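PDB 2V0X: lamina-associated polypeptide 2 isoforms alpha/zeta from Mus musculus, which forms dimers as a component of the nuclear lamina and probably links A-type lamins with chromatin. Local coordinates for residues Q135-Q140 and N160-A165; A128-S133 and S167-A172. The protein carries 2 engineered substitutions. All coordinates share one frame; numbering follows the deposited sequence.

In the fold
From the N terminus the modelled chain passes through short helices before entering helix 100-146, where it meets 128-133 and then 135-140; after a turn it comes back along helix 152-196, and interactions 1 and 2 both join these two long helices. On the way back, 160-165 pairs with 135-140 and closes the inner loop of 19 residues (interaction 1); 167-172 then pairs with 128-133 and closes a wider one of 33 (interaction 2), so that the first is nested inside the second. Their centres lie about 10 Å apart, and the two meet where Ala165 packs on Val130. Together they join the two long helices near the turn end of the hairpin, and both also touch the second subunit of the dimer.

Interaction 1: Q135-Q140 and N160-A165; sequences QADISQ and NRTYDA
Asp137 and Arg161 face each other across an antiparallel helical hairpin, part of the coiled-coil dimerization domain; the local axes run 9.5 Å apart at 154°. The two side chains run roughly perpendicular, with carboxylate and guanidinium planes 77° apart. Asp137 OD1 lies at the edge of the guanidinium, near its plane, and forms a long salt bridge of 3.6 Å to Arg161 NH1, while OD2 rests 3.3 Å from Arg161 CD. Arg161 reaches over because its CG stands anti to the backbone N (chi1 -164°) and the bend at chi3 turns NH1 toward the carboxylate. A leucine in place of Asp137 would probably leave Arg161 without this counter-charge and its guanidinium freer to turn. Beside the ion pair, Thr162 CG2 makes the apolar part of the contact. Thr162 directs this methyl at segment 135-140 of helix 100-146, and its OG1 bonds back to Leu159 O in its own helix. Ile138 and Thr162 also pack on Thr162 and Ile138 of the second subunit, so the apolar layer continues into the dimer. Within the chain, Thr162 CG2 meets Asp137 CB at 3.5 Å and lies 4.2 Å from Ile138 CG1.

Interaction 2: A128-S133 and S167-A172; sequences AFVAKS and SYLCDA
The Tyr168 ring meets Val130 obliquely: CG2 of the valine lies 3.4 Å from Tyr168 CE2 and 3.6 Å from Tyr168 CD2, so one methyl lies against these two atoms of the phenol ring. The other ring of the pair of segments, Phe129, carries Ser133 OG over one face, 3.6 Å above the plane and nearer the ring's margin than its centre. Ser133 OG donates to Phe129 O over 3.0 Å, from above the carbonyl plane, while Ser133 N reaches the same oxygen from the opposite face. One carbonyl thus accepts both donors of a single serine. Phe129 itself makes an edge-to-face pair with Phe33 of the second subunit.

Val130 touches both Tyr168 and Leu169. With CG1 anti to the backbone N (chi1 173°), that branch is turned mainly to Leu169, 3.8 Å from Leu169 CG, and CG2 to Tyr168. The valine and leucine side chains lie alongside, pointing opposite ways, and Leu169 CD2 continues inward to lie 4.2 Å from Ala131 N. The side chains that meet here do so through carbon atoms.

Helices 100-146 and 152-196 run antiparallel here, at 157° and 10.2 Å between the local axes. Leu169 also packs on Thr127 and Leu134 of helix 100-146, whereas Tyr168 reaches His126 of that helix and Tyr61 of a loop. Beyond the hairpin lies the second subunit: Ala128 packs on its Ala173, Ala131 on its Ala166 and Cys170 on its Lys132, so both long helices of this chain also take part in the helical dimer interface.

Interaction 1: Q135-Q140 and N160-A165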
ATOM      1  N   GLN B 135       6.693  22.650  -2.309  1.00 40.68           N
ATOM      2  CA  GLN B 135       6.330  23.540  -3.399  1.00 40.78           C
ATOM      3  C   GLN B 135       6.157  24.995  -2.979  1.00 39.90           C
ATOM      4  O   GLN B 135       6.490  25.888  -3.744  1.00 42.46           O
ATOM      5  CB  GLN B 135       5.188  23.010  -4.280  1.00 41.64           C
ATOM      6  CG  GLN B 135       3.793  22.942  -3.725  1.00 52.13           C
ATOM      7  CD  GLN B 135       2.811  22.361  -4.761  1.00 51.05           C
ATOM      8  OE1 GLN B 135       1.964  21.538  -4.440  1.00 64.95           O
ATOM      9  NE2 GLN B 135       2.956  22.778  -6.010  1.00 37.39           N
ATOM     10  N   ALA B 136       5.703  25.226  -1.752  1.00 36.87           N
ATOM     11  CA  ALA B 136       5.553  26.582  -1.242  1.00 36.93           C
ATOM     12  C   ALA B 136       6.967  27.183  -1.064  1.00 38.07           C
ATOM     13  O   ALA B 136       7.205  28.356  -1.368  1.00 40.50           O
ATOM     14  CB  ALA B 136       4.812  26.568   0.086  1.00 37.12           C
ATOM     15  N   ASP B 137       7.909  26.365  -0.610  1.00 38.12           N
ATOM     16  CA  ASP B 137       9.282  26.824  -0.431  1.00 39.71           C
ATOM     17  C   ASP B 137       9.959  27.150  -1.767  1.00 41.10           C
ATOM     18  O   ASP B 137      10.676  28.151  -1.874  1.00 41.98           O
ATOM     19  CB  ASP B 137      10.112  25.785   0.323  1.00 42.57           C
ATOM     20  CG  ASP B 137       9.825  25.770   1.825  1.00 53.12           C
ATOM     21  OD1 ASP B 137       9.087  26.650   2.322  1.00 55.16           O
ATOM     22  OD2 ASP B 137      10.350  24.869   2.513  1.00 54.26           O
ATOM     23  N   ILE B 138       9.757  26.292  -2.768  1.00 39.72           N
ATOM     24  CA  ILE B 138      10.339  26.504  -4.091  1.00 38.01           C
ATOM     25  C   ILE B 138       9.893  27.859  -4.633  1.00 37.53           C
ATOM     26  O   ILE B 138      10.715  28.630  -5.128  1.00 37.92           O
ATOM     27  CB  ILE B 138       9.944  25.389  -5.099  1.00 37.97           C
ATOM     28  CG1 ILE B 138      10.688  24.093  -4.765  1.00 34.80           C
ATOM     29  CG2 ILE B 138      10.266  25.821  -6.541  1.00 38.68           C
ATOM     30  CD1 ILE B 138      10.123  22.872  -5.450  1.00 36.15           C
ATOM     31  N   SER B 139       8.601  28.154  -4.530  1.00 35.85           N
ATOM     32  CA  SER B 139       8.121  29.431  -5.011  1.00 38.49           C
ATOM     33  C   SER B 139       8.712  30.570  -4.175  1.00 42.31           C
ATOM     34  O   SER B 139       9.037  31.624  -4.713  1.00 46.25           O
ATOM     35  CB  SER B 139       6.592  29.484  -5.008  1.00 38.97           C
ATOM     36  OG  SER B 139       6.072  29.073  -3.762  1.00 48.83           O
ATOM     37  N   GLN B 140       8.902  30.344  -2.875  1.00 42.73           N
ATOM     38  CA  GLN B 140       9.470  31.388  -2.018  1.00 43.50           C
ATOM     39  C   GLN B 140      10.880  31.741  -2.482  1.00 43.67           C
ATOM     40  O   GLN B 140      11.251  32.915  -2.533  1.00 44.79           O
ATOM     41  CB  GLN B 140       9.502  30.967  -0.551  1.00 46.22           C
ATOM     42  CG  GLN B 140       9.681  32.154   0.385  1.00 48.99           C
ATOM     43  CD  GLN B 140       9.912  31.754   1.825  1.00 48.89           C
ATOM     44  OE1 GLN B 140       9.257  30.858   2.351  1.00 46.34           O
ATOM     45  NE2 GLN B 140      10.852  32.425   2.472  1.00 59.12           N
ATOM     46  N   ASN B 160      18.113  24.866   0.620  1.00 31.80           N
ATOM     47  CA  ASN B 160      18.743  23.814   1.398  1.00 30.73           C
ATOM     48  C   ASN B 160      17.619  23.006   2.065  1.00 32.27           C
ATOM     49  O   ASN B 160      17.647  21.779   2.121  1.00 34.62           O
ATOM     50  CB  ASN B 160      19.687  24.420   2.435  1.00 29.63           C
ATOM     51  CG  ASN B 160      20.540  23.377   3.107  1.00 38.82           C
ATOM     52  OD1 ASN B 160      21.212  22.581   2.443  1.00 33.52           O
ATOM     53  ND2 ASN B 160      20.513  23.361   4.426  1.00 56.55           N
ATOM     54  N   ARG B 161      16.579  23.708   2.478  1.00 30.50           N
ATOM     55  CA  ARG B 161      15.439  23.084   3.110  1.00 30.37           C
ATOM     56  C   ARG B 161      14.679  22.200   2.080  1.00 33.16           C
ATOM     57  O   ARG B 161      14.319  21.049   2.378  1.00 35.50           O
ATOM     58  CB  ARG B 161      14.543  24.189   3.678  1.00 31.90           C
ATOM     59  CG  ARG B 161      13.514  23.732   4.699  1.00 45.06           C
ATOM     60  CD  ARG B 161      12.527  24.859   5.004  1.00 57.86           C
ATOM     61  NE  ARG B 161      13.208  26.085   5.416  1.00 81.13           N
ATOM     62  CZ  ARG B 161      12.680  27.305   5.332  1.00 79.74           C
ATOM     63  NH1 ARG B 161      11.457  27.475   4.847  1.00 77.49           N
ATOM     64  NH2 ARG B 161      13.375  28.359   5.746  1.00 65.50           N
ATOM     65  N   THR B 162      14.500  22.702   0.857  1.00 31.23           N
ATOM     66  CA  THR B 162      13.810  21.931  -0.176  1.00 28.82           C
ATOM     67  C   THR B 162      14.605  20.674  -0.522  1.00 30.41           C
ATOM     68  O   THR B 162      14.035  19.635  -0.870  1.00 29.82           O
ATOM     69  CB  THR B 162      13.562  22.761  -1.468  1.00 28.77           C
ATOM     70  OG1 THR B 162      14.808  23.073  -2.106  1.00 39.94           O
ATOM     71  CG2 THR B 162      12.824  24.046  -1.125  1.00 23.80           C
ATOM     72  N   TYR B 163      15.927  20.784  -0.430  1.00 31.25           N
ATOM     73  CA  TYR B 163      16.821  19.668  -0.719  1.00 32.29           C
ATOM     74  C   TYR B 163      16.566  18.516   0.284  1.00 34.43           C
ATOM     75  O   TYR B 163      16.500  17.343  -0.098  1.00 38.48           O
ATOM     76  CB  TYR B 163      18.276  20.144  -0.629  1.00 33.49           C
ATOM     77  CG  TYR B 163      19.283  19.118  -1.082  1.00 36.14           C
ATOM     78  CD1 TYR B 163      19.551  18.933  -2.437  1.00 38.57           C
ATOM     79  CD2 TYR B 163      19.964  18.328  -0.163  1.00 38.04           C
ATOM     80  CE1 TYR B 163      20.467  17.989  -2.869  1.00 42.34           C
ATOM     81  CE2 TYR B 163      20.887  17.372  -0.587  1.00 43.21           C
ATOM     82  CZ  TYR B 163      21.131  17.211  -1.944  1.00 44.57           C
ATOM     83  OH  TYR B 163      22.031  16.263  -2.379  1.00 50.20           O
ATOM     84  N   ASP B 164      16.420  18.874   1.555  1.00 32.15           N
ATOM     85  CA  ASP B 164      16.153  17.919   2.622  1.00 32.18           C
ATOM     86  C   ASP B 164      14.773  17.280   2.413  1.00 30.19           C
ATOM     87  O   ASP B 164      14.627  16.063   2.463  1.00 31.54           O
ATOM     88  CB  ASP B 164      16.204  18.620   3.988  1.00 40.20           C
ATOM     89  CG  ASP B 164      15.950  17.668   5.144  1.00 50.56           C
ATOM     90  OD1 ASP B 164      15.082  17.973   5.991  1.00 46.72           O
ATOM     91  OD2 ASP B 164      16.625  16.620   5.205  1.00 61.25           O
ATOM     92  N   ALA B 165      13.773  18.109   2.162  1.00 27.94           N
ATOM     93  CA  ALA B 165      12.421  17.613   1.903  1.00 28.86           C
ATOM     94  C   ALA B 165      12.423  16.586   0.750  1.00 32.03           C
ATOM     95  O   ALA B 165      11.719  15.571   0.819  1.00 35.71           O
ATOM     96  CB  ALA B 165      11.477  18.780   1.595  1.00 27.48           C
TER

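Interaction 2: A128-S133 and S167-A172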
ATOM      1  N   ALA B 128       2.271  13.756   1.197  1.00 26.52           N
ATOM      2  CA  ALA B 128       1.481  14.848   0.639  1.00 25.26           C
ATOM      3  C   ALA B 128       1.852  16.153   1.350  1.00 28.48           C
ATOM      4  O   ALA B 128       2.139  17.160   0.694  1.00 31.09           O
ATOM      5  CB  ALA B 128      -0.036  14.562   0.760  1.00 24.78           C
ATOM      6  N   PHE B 129       1.939  16.100   2.681  1.00 30.87           N
ATOM      7  CA  PHE B 129       2.304  17.264   3.473  1.00 30.64           C
ATOM      8  C   PHE B 129       3.668  17.830   3.060  1.00 28.61           C
ATOM      9  O   PHE B 129       3.800  19.018   2.817  1.00 30.99           O
ATOM     10  CB  PHE B 129       2.330  16.930   4.969  1.00 32.54           C
ATOM     11  CG  PHE B 129       2.912  18.027   5.815  1.00 36.46           C
ATOM     12  CD1 PHE B 129       2.189  19.182   6.064  1.00 38.32           C
ATOM     13  CD2 PHE B 129       4.215  17.930   6.303  1.00 39.67           C
ATOM     14  CE1 PHE B 129       2.756  20.236   6.784  1.00 41.56           C
ATOM     15  CE2 PHE B 129       4.797  18.971   7.022  1.00 40.98           C
ATOM     16  CZ  PHE B 129       4.070  20.128   7.264  1.00 42.35           C
ATOM     17  N   VAL B 130       4.682  16.982   3.033  1.00 26.53           N
ATOM     18  CA  VAL B 130       6.027  17.392   2.636  1.00 27.61           C
ATOM     19  C   VAL B 130       6.063  17.904   1.171  1.00 31.12           C
ATOM     20  O   VAL B 130       6.683  18.914   0.891  1.00 32.09           O
ATOM     21  CB  VAL B 130       7.050  16.235   2.857  1.00 26.82           C
ATOM     22  CG1 VAL B 130       8.425  16.591   2.290  1.00 25.74           C
ATOM     23  CG2 VAL B 130       7.194  15.940   4.378  1.00 27.93           C
ATOM     24  N   ALA B 131       5.380  17.228   0.252  1.00 33.70           N
ATOM     25  CA  ALA B 131       5.361  17.663  -1.156  1.00 31.81           C
ATOM     26  C   ALA B 131       4.789  19.081  -1.291  1.00 31.52           C
ATOM     27  O   ALA B 131       5.351  19.938  -1.974  1.00 32.55           O
ATOM     28  CB  ALA B 131       4.568  16.702  -2.002  1.00 30.83           C
ATOM     29  N   LYS B 132       3.712  19.332  -0.576  1.00 30.88           N
ATOM     30  CA  LYS B 132       3.058  20.633  -0.601  1.00 33.10           C
ATOM     31  C   LYS B 132       3.961  21.702   0.047  1.00 38.24           C
ATOM     32  O   LYS B 132       4.079  22.815  -0.471  1.00 41.73           O
ATOM     33  CB  LYS B 132       1.708  20.542   0.123  1.00 31.47           C
ATOM     34  CG  LYS B 132       0.689  21.634  -0.239  1.00 46.35           C
ATOM     35  CD  LYS B 132       0.260  21.526  -1.707  1.00 70.21           C
ATOM     36  CE  LYS B 132      -0.864  22.498  -2.060  1.00 99.02           C
ATOM     37  NZ  LYS B 132      -2.158  22.146  -1.400  1.00110.39           N
ATOM     38  N   SER B 133       4.615  21.361   1.155  1.00 39.37           N
ATOM     39  CA  SER B 133       5.501  22.304   1.833  1.00 40.02           C
ATOM     40  C   SER B 133       6.651  22.658   0.908  1.00 40.35           C
ATOM     41  O   SER B 133       7.036  23.820   0.791  1.00 40.11           O
ATOM     42  CB  SER B 133       6.065  21.705   3.127  1.00 43.91           C
ATOM     43  OG  SER B 133       5.023  21.440   4.047  1.00 60.72           O
ATOM     44  N   SER B 167      14.947  14.590  -0.153  1.00 30.47           N
ATOM     45  CA  SER B 167      15.537  13.329   0.284  1.00 31.27           C
ATOM     46  C   SER B 167      14.547  12.609   1.217  1.00 29.50           C
ATOM     47  O   SER B 167      14.460  11.392   1.204  1.00 31.75           O
ATOM     48  CB  SER B 167      16.887  13.547   0.971  1.00 30.92           C
ATOM     49  OG  SER B 167      16.781  14.569   1.928  1.00 46.39           O
ATOM     50  N   TYR B 168      13.784  13.376   1.987  1.00 26.01           N
ATOM     51  CA  TYR B 168      12.777  12.814   2.887  1.00 28.00           C
ATOM     52  C   TYR B 168      11.773  12.052   2.014  1.00 29.66           C
ATOM     53  O   TYR B 168      11.402  10.917   2.308  1.00 30.94           O
ATOM     54  CB  TYR B 168      12.050  13.936   3.633  1.00 30.89           C
ATOM     55  CG  TYR B 168      10.867  13.468   4.462  1.00 32.94           C
ATOM     56  CD1 TYR B 168      10.992  13.221   5.831  1.00 34.30           C
ATOM     57  CD2 TYR B 168       9.622  13.275   3.876  1.00 33.08           C
ATOM     58  CE1 TYR B 168       9.892  12.796   6.589  1.00 35.19           C
ATOM     59  CE2 TYR B 168       8.536  12.853   4.615  1.00 34.27           C
ATOM     60  CZ  TYR B 168       8.667  12.620   5.963  1.00 39.41           C
ATOM     61  OH  TYR B 168       7.550  12.247   6.674  1.00 46.90           O
ATOM     62  N   LEU B 169      11.376  12.679   0.912  1.00 31.36           N
ATOM     63  CA  LEU B 169      10.428  12.085  -0.018  1.00 32.44           C
ATOM     64  C   LEU B 169      10.948  10.785  -0.635  1.00 35.10           C
ATOM     65  O   LEU B 169      10.187   9.845  -0.813  1.00 36.41           O
ATOM     66  CB  LEU B 169      10.053  13.089  -1.097  1.00 31.68           C
ATOM     67  CG  LEU B 169       9.217  14.251  -0.572  1.00 33.73           C
ATOM     68  CD1 LEU B 169       9.241  15.401  -1.549  1.00 34.06           C
ATOM     69  CD2 LEU B 169       7.793  13.804  -0.285  1.00 33.58           C
ATOM     70  N   CYS B 170      12.243  10.733  -0.935  1.00 38.43           N
ATOM     71  CA  CYS B 170      12.836   9.528  -1.495  1.00 40.18           C
ATOM     72  C   CYS B 170      12.800   8.442  -0.416  1.00 38.63           C
ATOM     73  O   CYS B 170      12.459   7.299  -0.711  1.00 39.41           O
ATOM     74  CB  CYS B 170      14.277   9.772  -1.976  1.00 42.08           C
ATOM     75  SG  CYS B 170      14.896   8.439  -3.077  1.00 43.43           S
ATOM     76  N   ASP B 171      13.124   8.805   0.831  1.00 35.25           N
ATOM     77  CA  ASP B 171      13.081   7.848   1.946  1.00 33.94           C
ATOM     78  C   ASP B 171      11.655   7.308   2.126  1.00 31.60           C
ATOM     79  O   ASP B 171      11.449   6.101   2.230  1.00 33.51           O
ATOM     80  CB  ASP B 171      13.538   8.496   3.268  1.00 36.07           C
ATOM     81  CG  ASP B 171      15.031   8.822   3.292  1.00 40.17           C
ATOM     82  OD1 ASP B 171      15.804   8.227   2.505  1.00 36.68           O
ATOM     83  OD2 ASP B 171      15.426   9.684   4.108  1.00 44.56           O
ATOM     84  N   ALA B 172      10.677   8.206   2.146  1.00 27.60           N
ATOM     85  CA  ALA B 172       9.271   7.824   2.292  1.00 26.37           C
ATOM     86  C   ALA B 172       8.854   6.855   1.175  1.00 27.51           C
ATOM     87  O   ALA B 172       8.172   5.853   1.428  1.00 30.68           O
ATOM     88  CB  ALA B 172       8.383   9.055   2.283  1.00 25.80           C
TER